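Local structure of Rubredoxin\:oxygen oxidoreductase (Desulfovibrio gigas, 1E5D) at residues Leu105-Met110 against Phe114-Trp119; Tyr140-Leu145 against Ser150-Phe155. The protein catalyses the four-electron reduction of dioxygen to two water molecules, using a diiron centre in a lactamase-like domain and an FMN bound in a flavodoxin-like domain. One frame throughout, in Å; residues are numbered along the deposited sequence.

Interaction 1: Leu105-Met110 against Phe114-Trp119; sequences LGQKAM and FHYKDW
Met-110 reaches the loop after its helix because CG stands trans to the backbone N (chi1 -170°) and the chain stays extended until it bends at its last torsion; Tyr-116 comes back to meet it with CG held between its own N and carbonyl carbon (chi1 64°). The two side chains cross at about a right angle, Met-110 CG lying 3.9 Å from Tyr-116 CE1. Sulfur Met-110 SD sits obliquely to the Tyr-116 ring, 4.8 Å from the centroid. Toward Trp-119 the same sulfur is at the ring edge and in its plane, with Met-110 SD 3.9 Å from Trp-119 CE3, so one thioether makes two Met-aromatic contacts of different geometry. Tyr-116 CB lies over the centre of one indole face, 3.3 Å above the plane. The contact folds the loop that follows helix 104-114 back on the helix's last turns, in the metallo-beta-lactamase-like domain; the chain leaves the helix at His-115 with positive phi (51°). The last helical turn is closed by Phe-114 N, which donates to Met-110 O at 3.0 Å. Phe-114 CD2 packs 4.1 Å from Met-110 CG. Leu-88 and Ile-100 touch both Met-110 and Trp-119, and Val-121 touches both Met-110 and Tyr-116, while His-115 NE2 is hydrogen-bonded to Val-376 O of the second subunit.

Interaction 2: Tyr140-Leu145 against Ser150-Phe155; sequences YETRML and SMVSWF
Tyr-140 and Val-152 face each other across an antiparallel beta hairpin of the metallo-beta-lactamase-like domain, formed by strands 136-141 and 151-155. They are a hydrogen-bonded pair: Tyr-140 N donates to Val-152 O almost straight (170° at the hydrogen), and Val-152 N returns a 2.7 Å bond to Tyr-140 O. Both side chains leave on the same face of the sheet, and Tyr-140 CB lies alongside Val-152 CG2 at 4.0 Å. The phenol ring continues toward Trp-154, on that face too, offering its edge: Tyr-140 CE2 is 3.9 Å from Trp-154 CB, near the plane of the tyrosine ring. Leu-212 of helix 202-214 covers both Tyr-140 and Val-152. Just past the end of strand 136-141, Thr-142 crosses Val-152 at about a right angle, with Thr-142 CG2 3.9 Å from Val-152 CG1. A type II turn from Thr-142 to Leu-145 begins here, and Thr-142 N is held by Ser-150 O. From within the turn, Arg-143 NH1 reaches back to Glu-141 OE1 in a 3.0 Å salt bridge. Inside the hairpin loop, Ser-150 OG is buried, about 8 Å (side chain to ligand) from the diiron centre, and also takes a hydrogen bond from Asn-164 ND2. Its OG lies trans to the backbone N (chi1 177°), which directs it into the loop: it accepts from Thr-142 OG1 at 2.9 Å and donates to Leu-145 O at 2.6 Å, approaching that oxygen from above the carbonyl plane.

In the fold
From the N terminus, interaction 1 comes first: it closes a short span of three helical residues at the end of helix 104-114, before strand 121-124, one edge of the seven-stranded sheet. The chain then enters the six-stranded sheet, where interaction 2 closes the four-residue gap of the hairpin between 136-141 and 151-155; His-146, an iron ligand, lies in that gap. The contacts follow in series, neither nesting nor crossing; the centres of interactions 1 and 2 are about 18 Å apart. They touch directly where Leu-105 CD1 packs 3.3 Å from Arg-143 CD, which brings helix 104-114, which follows strand 99-103 of the seven-stranded sheet, against the turn of the hairpin in the six-stranded sheet.

Interaction 1: Leu105-Met110 against Phe114-Trp119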
ATOM      1  N   LEU A 105      21.849  21.398  15.291  1.00 28.18           N
ATOM      2  CA  LEU A 105      20.773  21.039  14.355  1.00 28.35           C
ATOM      3  C   LEU A 105      19.491  20.800  15.140  1.00 25.18           C
ATOM      4  O   LEU A 105      18.395  21.103  14.675  1.00 26.19           O
ATOM      5  CB  LEU A 105      21.166  19.846  13.487  1.00 22.46           C
ATOM      6  CG  LEU A 105      22.160  20.216  12.372  1.00 25.35           C
ATOM      7  CD1 LEU A 105      22.696  18.988  11.666  1.00 19.43           C
ATOM      8  CD2 LEU A 105      21.490  21.161  11.385  1.00 26.06           C
ATOM      9  N   GLY A 106      19.628  20.295  16.366  1.00 17.96           N
ATOM     10  CA  GLY A 106      18.472  20.223  17.244  1.00 24.40           C
ATOM     11  C   GLY A 106      17.810  21.556  17.502  1.00 25.37           C
ATOM     12  O   GLY A 106      16.585  21.699  17.567  1.00 27.60           O
ATOM     13  N   GLN A 107      18.587  22.631  17.679  1.00 24.89           N
ATOM     14  CA  GLN A 107      17.862  23.870  18.017  1.00 29.01           C
ATOM     15  C   GLN A 107      17.094  24.336  16.784  1.00 22.47           C
ATOM     16  O   GLN A 107      16.033  24.956  16.849  1.00 13.80           O
ATOM     17  CB  GLN A 107      18.828  24.908  18.562  1.00 31.48           C
ATOM     18  CG  GLN A 107      19.103  26.081  17.635  1.00 39.32           C
ATOM     19  CD  GLN A 107      18.163  27.241  17.919  1.00 44.18           C
ATOM     20  OE1 GLN A 107      18.007  27.653  19.069  1.00 77.30           O
ATOM     21  NE2 GLN A 107      17.546  27.747  16.860  1.00 35.54           N
ATOM     22  N   LYS A 108      17.673  23.993  15.635  1.00 20.87           N
ATOM     23  CA  LYS A 108      17.033  24.296  14.363  1.00 28.59           C
ATOM     24  C   LYS A 108      15.661  23.629  14.306  1.00 27.83           C
ATOM     25  O   LYS A 108      14.621  24.264  14.143  1.00 26.39           O
ATOM     26  CB  LYS A 108      17.908  23.823  13.207  1.00 35.36           C
ATOM     27  CG  LYS A 108      18.296  24.869  12.183  1.00 45.32           C
ATOM     28  CD  LYS A 108      19.437  25.753  12.648  1.00 56.29           C
ATOM     29  CE  LYS A 108      19.202  27.203  12.256  1.00 69.73           C
ATOM     30  NZ  LYS A 108      18.914  28.079  13.428  1.00 75.36           N
ATOM     31  N   ALA A 109      15.681  22.303  14.446  1.00 21.27           N
ATOM     32  CA  ALA A 109      14.436  21.545  14.414  1.00 18.73           C
ATOM     33  C   ALA A 109      13.525  21.993  15.548  1.00 24.43           C
ATOM     34  O   ALA A 109      12.294  21.930  15.468  1.00 22.05           O
ATOM     35  CB  ALA A 109      14.740  20.060  14.487  1.00  6.05           C
ATOM     36  N   MET A 110      14.126  22.460  16.647  1.00 21.76           N
ATOM     37  CA  MET A 110      13.253  22.839  17.762  1.00 19.11           C
ATOM     38  C   MET A 110      12.413  24.048  17.385  1.00 23.63           C
ATOM     39  O   MET A 110      11.293  24.227  17.876  1.00 18.68           O
ATOM     40  CB  MET A 110      14.078  23.098  19.011  1.00 18.37           C
ATOM     41  CG  MET A 110      13.256  23.257  20.281  1.00 14.24           C
ATOM     42  SD  MET A 110      14.347  23.549  21.693  1.00 26.06           S
ATOM     43  CE  MET A 110      15.087  21.920  21.849  1.00 24.01           C
ATOM     44  N   PHE A 114       8.409  23.825  17.243  1.00 22.79           N
ATOM     45  CA  PHE A 114       7.697  24.428  18.375  1.00 22.96           C
ATOM     46  C   PHE A 114       7.505  25.931  18.205  1.00 24.16           C
ATOM     47  O   PHE A 114       6.611  26.475  18.856  1.00 16.36           O
ATOM     48  CB  PHE A 114       8.405  24.153  19.706  1.00 18.61           C
ATOM     49  CG  PHE A 114       8.330  22.683  20.102  1.00 21.43           C
ATOM     50  CD1 PHE A 114       7.140  22.133  20.544  1.00 21.15           C
ATOM     51  CD2 PHE A 114       9.446  21.866  20.029  1.00 15.12           C
ATOM     52  CE1 PHE A 114       7.063  20.801  20.911  1.00 20.14           C
ATOM     53  CE2 PHE A 114       9.385  20.539  20.398  1.00 16.02           C
ATOM     54  CZ  PHE A 114       8.187  20.005  20.843  1.00 18.67           C
ATOM     55  N   HIS A 115       8.324  26.526  17.348  1.00 25.15           N
ATOM     56  CA  HIS A 115       8.188  27.952  17.068  1.00 30.96           C
ATOM     57  C   HIS A 115       8.159  28.743  18.370  1.00 39.08           C
ATOM     58  O   HIS A 115       7.326  29.624  18.564  1.00 52.89           O
ATOM     59  CB  HIS A 115       6.924  28.181  16.239  1.00 31.93           C
ATOM     60  CG  HIS A 115       6.811  27.262  15.058  1.00 38.54           C
ATOM     61  ND1 HIS A 115       7.678  27.292  13.987  1.00 40.05           N
ATOM     62  CD2 HIS A 115       5.927  26.277  14.779  1.00 35.22           C
ATOM     63  CE1 HIS A 115       7.339  26.375  13.102  1.00 33.75           C
ATOM     64  NE2 HIS A 115       6.273  25.745  13.564  1.00 36.10           N
ATOM     65  N   TYR A 116       9.063  28.383  19.275  1.00 42.64           N
ATOM     66  CA  TYR A 116       9.113  28.918  20.625  1.00 41.65           C
ATOM     67  C   TYR A 116       9.623  30.350  20.673  1.00 42.28           C
ATOM     68  O   TYR A 116      10.460  30.787  19.884  1.00 29.02           O
ATOM     69  CB  TYR A 116      10.004  28.029  21.498  1.00 35.15           C
ATOM     70  CG  TYR A 116      11.451  27.993  21.063  1.00 26.86           C
ATOM     71  CD1 TYR A 116      11.881  27.157  20.042  1.00 22.22           C
ATOM     72  CD2 TYR A 116      12.392  28.805  21.683  1.00 23.72           C
ATOM     73  CE1 TYR A 116      13.204  27.114  19.636  1.00 20.14           C
ATOM     74  CE2 TYR A 116      13.715  28.768  21.285  1.00 22.59           C
ATOM     75  CZ  TYR A 116      14.117  27.931  20.271  1.00 21.79           C
ATOM     76  OH  TYR A 116      15.436  27.909  19.885  1.00 27.88           O
ATOM     77  N   LYS A 117       9.092  31.106  21.637  1.00 50.25           N
ATOM     78  CA  LYS A 117       9.533  32.497  21.718  1.00 61.54           C
ATOM     79  C   LYS A 117      10.620  32.654  22.761  1.00 56.31           C
ATOM     80  O   LYS A 117      11.757  33.049  22.479  1.00 46.77           O
ATOM     81  CB  LYS A 117       8.343  33.420  21.993  1.00 73.43           C
ATOM     82  CG  LYS A 117       8.335  34.654  21.103  1.00 87.94           C
ATOM     83  CD  LYS A 117       7.424  34.495  19.897  1.00 98.72           C
ATOM     84  CE  LYS A 117       7.256  35.816  19.154  1.00103.10           C
ATOM     85  NZ  LYS A 117       5.944  35.900  18.450  1.00106.47           N
ATOM     86  N   ASP A 118      10.357  32.365  24.040  1.00 53.62           N
ATOM     87  CA  ASP A 118      11.468  32.713  24.941  1.00 58.29           C
ATOM     88  C   ASP A 118      11.934  31.525  25.761  1.00 49.84           C
ATOM     89  O   ASP A 118      11.655  31.447  26.957  1.00 61.23           O
ATOM     90  CB  ASP A 118      11.030  33.884  25.826  1.00 72.16           C
ATOM     91  CG  ASP A 118      10.635  35.099  25.005  1.00 81.76           C
ATOM     92  OD1 ASP A 118      11.467  35.585  24.208  1.00 82.76           O
ATOM     93  OD2 ASP A 118       9.488  35.578  25.144  1.00103.82           O
ATOM     94  N   TRP A 119      12.641  30.604  25.116  1.00 41.70           N
ATOM     95  CA  TRP A 119      13.135  29.399  25.769  1.00 36.29           C
ATOM     96  C   TRP A 119      14.639  29.488  25.996  1.00 28.92           C
ATOM     97  O   TRP A 119      15.358  29.912  25.087  1.00 42.24           O
ATOM     98  CB  TRP A 119      12.831  28.153  24.937  1.00 38.68           C
ATOM     99  CG  TRP A 119      11.408  27.705  24.924  1.00 39.27           C
ATOM    100  CD1 TRP A 119      10.328  28.312  25.490  1.00 35.78           C
ATOM    101  CD2 TRP A 119      10.905  26.518  24.295  1.00 39.45           C
ATOM    102  NE1 TRP A 119       9.186  27.584  25.257  1.00 32.14           N
ATOM    103  CE2 TRP A 119       9.515  26.479  24.524  1.00 37.53           C
ATOM    104  CE3 TRP A 119      11.502  25.489  23.560  1.00 36.96           C
ATOM    105  CZ2 TRP A 119       8.710  25.445  24.044  1.00 38.84           C
ATOM    106  CZ3 TRP A 119      10.697  24.471  23.088  1.00 36.73           C
ATOM    107  CH2 TRP A 119       9.317  24.447  23.325  1.00 36.60           C
TER

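Interaction 2: Tyr140-Leu145 against Ser150-Phe155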
ATOM      1  N   TYR A 140      27.932  13.924  22.222  1.00 24.59           N
ATOM      2  CA  TYR A 140      28.439  13.564  20.899  1.00 25.72           C
ATOM      3  C   TYR A 140      27.342  13.718  19.852  1.00 27.80           C
ATOM      4  O   TYR A 140      26.168  13.438  20.099  1.00 31.28           O
ATOM      5  CB  TYR A 140      29.016  12.144  20.894  1.00 25.42           C
ATOM      6  CG  TYR A 140      30.263  12.038  21.742  1.00 30.29           C
ATOM      7  CD1 TYR A 140      31.432  12.692  21.364  1.00 29.56           C
ATOM      8  CD2 TYR A 140      30.270  11.297  22.914  1.00 36.02           C
ATOM      9  CE1 TYR A 140      32.578  12.603  22.133  1.00 27.78           C
ATOM     10  CE2 TYR A 140      31.412  11.205  23.689  1.00 37.72           C
ATOM     11  CZ  TYR A 140      32.558  11.860  23.293  1.00 35.86           C
ATOM     12  OH  TYR A 140      33.690  11.763  24.069  1.00 58.12           O
ATOM     13  N   GLU A 141      27.752  14.179  18.672  1.00 24.03           N
ATOM     14  CA  GLU A 141      26.795  14.342  17.583  1.00 25.02           C
ATOM     15  C   GLU A 141      26.741  13.071  16.740  1.00 27.44           C
ATOM     16  O   GLU A 141      27.748  12.417  16.475  1.00 41.09           O
ATOM     17  CB  GLU A 141      27.154  15.541  16.716  1.00 29.32           C
ATOM     18  CG  GLU A 141      27.081  16.879  17.435  1.00 35.50           C
ATOM     19  CD  GLU A 141      27.274  18.052  16.493  1.00 38.20           C
ATOM     20  OE1 GLU A 141      27.916  17.889  15.434  1.00 40.02           O
ATOM     21  OE2 GLU A 141      26.772  19.146  16.818  1.00 60.92           O
ATOM     22  N   THR A 142      25.524  12.745  16.330  1.00 24.05           N
ATOM     23  CA  THR A 142      25.250  11.543  15.557  1.00 19.84           C
ATOM     24  C   THR A 142      24.269  11.878  14.440  1.00 23.00           C
ATOM     25  O   THR A 142      23.231  11.232  14.313  1.00 19.15           O
ATOM     26  CB  THR A 142      24.691  10.423  16.446  1.00 20.70           C
ATOM     27  OG1 THR A 142      23.746  10.951  17.388  1.00 31.42           O
ATOM     28  CG2 THR A 142      25.799   9.802  17.288  1.00 12.39           C
ATOM     29  N   ARG A 143      24.616  12.898  13.652  1.00 25.40           N
ATOM     30  CA  ARG A 143      23.765  13.350  12.560  1.00 27.19           C
ATOM     31  C   ARG A 143      23.342  12.172  11.677  1.00 26.25           C
ATOM     32  O   ARG A 143      24.144  11.260  11.473  1.00 29.27           O
ATOM     33  CB  ARG A 143      24.448  14.430  11.723  1.00 33.88           C
ATOM     34  CG  ARG A 143      25.398  15.322  12.497  1.00 52.88           C
ATOM     35  CD  ARG A 143      24.966  16.773  12.572  1.00 60.31           C
ATOM     36  NE  ARG A 143      25.716  17.654  11.694  1.00 69.20           N
ATOM     37  CZ  ARG A 143      26.406  18.749  11.957  1.00 71.46           C
ATOM     38  NH1 ARG A 143      26.526  19.246  13.181  1.00 71.16           N
ATOM     39  NH2 ARG A 143      27.012  19.391  10.958  1.00 66.77           N
ATOM     40  N   MET A 144      22.109  12.234  11.198  1.00 21.36           N
ATOM     41  CA  MET A 144      21.410  11.268  10.376  1.00 17.94           C
ATOM     42  C   MET A 144      21.300   9.897  11.043  1.00 18.81           C
ATOM     43  O   MET A 144      21.230   8.870  10.375  1.00 28.80           O
ATOM     44  CB  MET A 144      22.077  11.105   9.004  1.00 15.61           C
ATOM     45  CG  MET A 144      22.100  12.410   8.215  1.00 14.31           C
ATOM     46  SD  MET A 144      20.668  13.449   8.558  1.00 38.02           S
ATOM     47  CE  MET A 144      19.361  12.448   7.849  1.00 50.15           C
ATOM     48  N   LEU A 145      21.282   9.900  12.368  1.00 20.32           N
ATOM     49  CA  LEU A 145      21.015   8.691  13.136  1.00 21.30           C
ATOM     50  C   LEU A 145      19.888   8.941  14.135  1.00 25.54           C
ATOM     51  O   LEU A 145      20.161   8.985  15.340  1.00 23.51           O
ATOM     52  CB  LEU A 145      22.260   8.223  13.878  1.00 18.33           C
ATOM     53  CG  LEU A 145      23.421   7.704  13.033  1.00 30.72           C
ATOM     54  CD1 LEU A 145      24.502   7.122  13.934  1.00 37.91           C
ATOM     55  CD2 LEU A 145      22.957   6.657  12.033  1.00 31.10           C
ATOM     56  N   SER A 150      20.090  14.544  15.780  1.00 27.56           N
ATOM     57  CA  SER A 150      20.505  13.471  16.671  1.00 24.54           C
ATOM     58  C   SER A 150      21.864  13.697  17.319  1.00 27.38           C
ATOM     59  O   SER A 150      22.874  14.006  16.681  1.00 34.35           O
ATOM     60  CB  SER A 150      20.526  12.154  15.877  1.00 20.75           C
ATOM     61  OG  SER A 150      20.984  11.081  16.679  1.00 26.28           O
ATOM     62  N   MET A 151      21.901  13.510  18.632  1.00 23.66           N
ATOM     63  CA  MET A 151      23.128  13.517  19.404  1.00 25.52           C
ATOM     64  C   MET A 151      22.981  12.589  20.602  1.00 25.34           C
ATOM     65  O   MET A 151      21.861  12.287  21.005  1.00 23.55           O
ATOM     66  CB  MET A 151      23.479  14.923  19.886  1.00 23.91           C
ATOM     67  CG  MET A 151      22.778  15.254  21.194  1.00 28.86           C
ATOM     68  SD  MET A 151      23.250  16.871  21.836  1.00 33.23           S
ATOM     69  CE  MET A 151      21.970  17.112  23.061  1.00 16.93           C
ATOM     70  N   VAL A 152      24.093  12.128  21.167  1.00 25.22           N
ATOM     71  CA  VAL A 152      23.964  11.215  22.306  1.00 20.18           C
ATOM     72  C   VAL A 152      24.717  11.771  23.505  1.00 27.78           C
ATOM     73  O   VAL A 152      25.518  12.698  23.360  1.00 32.65           O
ATOM     74  CB  VAL A 152      24.454   9.809  21.934  1.00 23.01           C
ATOM     75  CG1 VAL A 152      23.779   9.347  20.644  1.00 15.85           C
ATOM     76  CG2 VAL A 152      25.966   9.778  21.776  1.00 20.61           C
ATOM     77  N   SER A 153      24.460  11.216  24.689  1.00 23.86           N
ATOM     78  CA  SER A 153      25.073  11.748  25.901  1.00 14.21           C
ATOM     79  C   SER A 153      25.866  10.678  26.636  1.00 14.18           C
ATOM     80  O   SER A 153      25.391   9.573  26.853  1.00 24.74           O
ATOM     81  CB  SER A 153      24.032  12.337  26.853  1.00 12.76           C
ATOM     82  OG  SER A 153      23.622  13.611  26.393  1.00 23.44           O
ATOM     83  N   TRP A 154      27.077  11.061  27.001  1.00 16.50           N
ATOM     84  CA  TRP A 154      28.013  10.138  27.618  1.00 22.91           C
ATOM     85  C   TRP A 154      28.404  10.576  29.026  1.00 23.60           C
ATOM     86  O   TRP A 154      28.843  11.705  29.240  1.00 22.09           O
ATOM     87  CB  TRP A 154      29.266  10.050  26.751  1.00 28.48           C
ATOM     88  CG  TRP A 154      30.325   9.110  27.227  1.00 31.53           C
ATOM     89  CD1 TRP A 154      31.654   9.384  27.395  1.00 26.85           C
ATOM     90  CD2 TRP A 154      30.145   7.736  27.597  1.00 32.42           C
ATOM     91  NE1 TRP A 154      32.311   8.268  27.848  1.00 28.57           N
ATOM     92  CE2 TRP A 154      31.409   7.242  27.980  1.00 32.29           C
ATOM     93  CE3 TRP A 154      29.041   6.879  27.642  1.00 37.16           C
ATOM     94  CZ2 TRP A 154      31.591   5.924  28.400  1.00 35.99           C
ATOM     95  CZ3 TRP A 154      29.227   5.571  28.061  1.00 40.69           C
ATOM     96  CH2 TRP A 154      30.495   5.104  28.436  1.00 39.36           C
ATOM     97  N   PHE A 155      28.226   9.647  29.945  1.00 23.74           N
ATOM     98  CA  PHE A 155      28.763   9.700  31.298  1.00 21.38           C
ATOM     99  C   PHE A 155      29.983   8.774  31.340  1.00 22.08           C
ATOM    100  O   PHE A 155      29.852   7.566  31.540  1.00 17.88           O
ATOM    101  CB  PHE A 155      27.713   9.308  32.333  1.00 24.88           C
ATOM    102  CG  PHE A 155      26.708  10.427  32.584  1.00 31.71           C
ATOM    103  CD1 PHE A 155      26.961  11.424  33.509  1.00 32.48           C
ATOM    104  CD2 PHE A 155      25.515  10.467  31.880  1.00 34.59           C
ATOM    105  CE1 PHE A 155      26.066  12.450  33.734  1.00 29.21           C
ATOM    106  CE2 PHE A 155      24.608  11.487  32.101  1.00 33.30           C
ATOM    107  CZ  PHE A 155      24.886  12.482  33.022  1.00 31.92           C
TER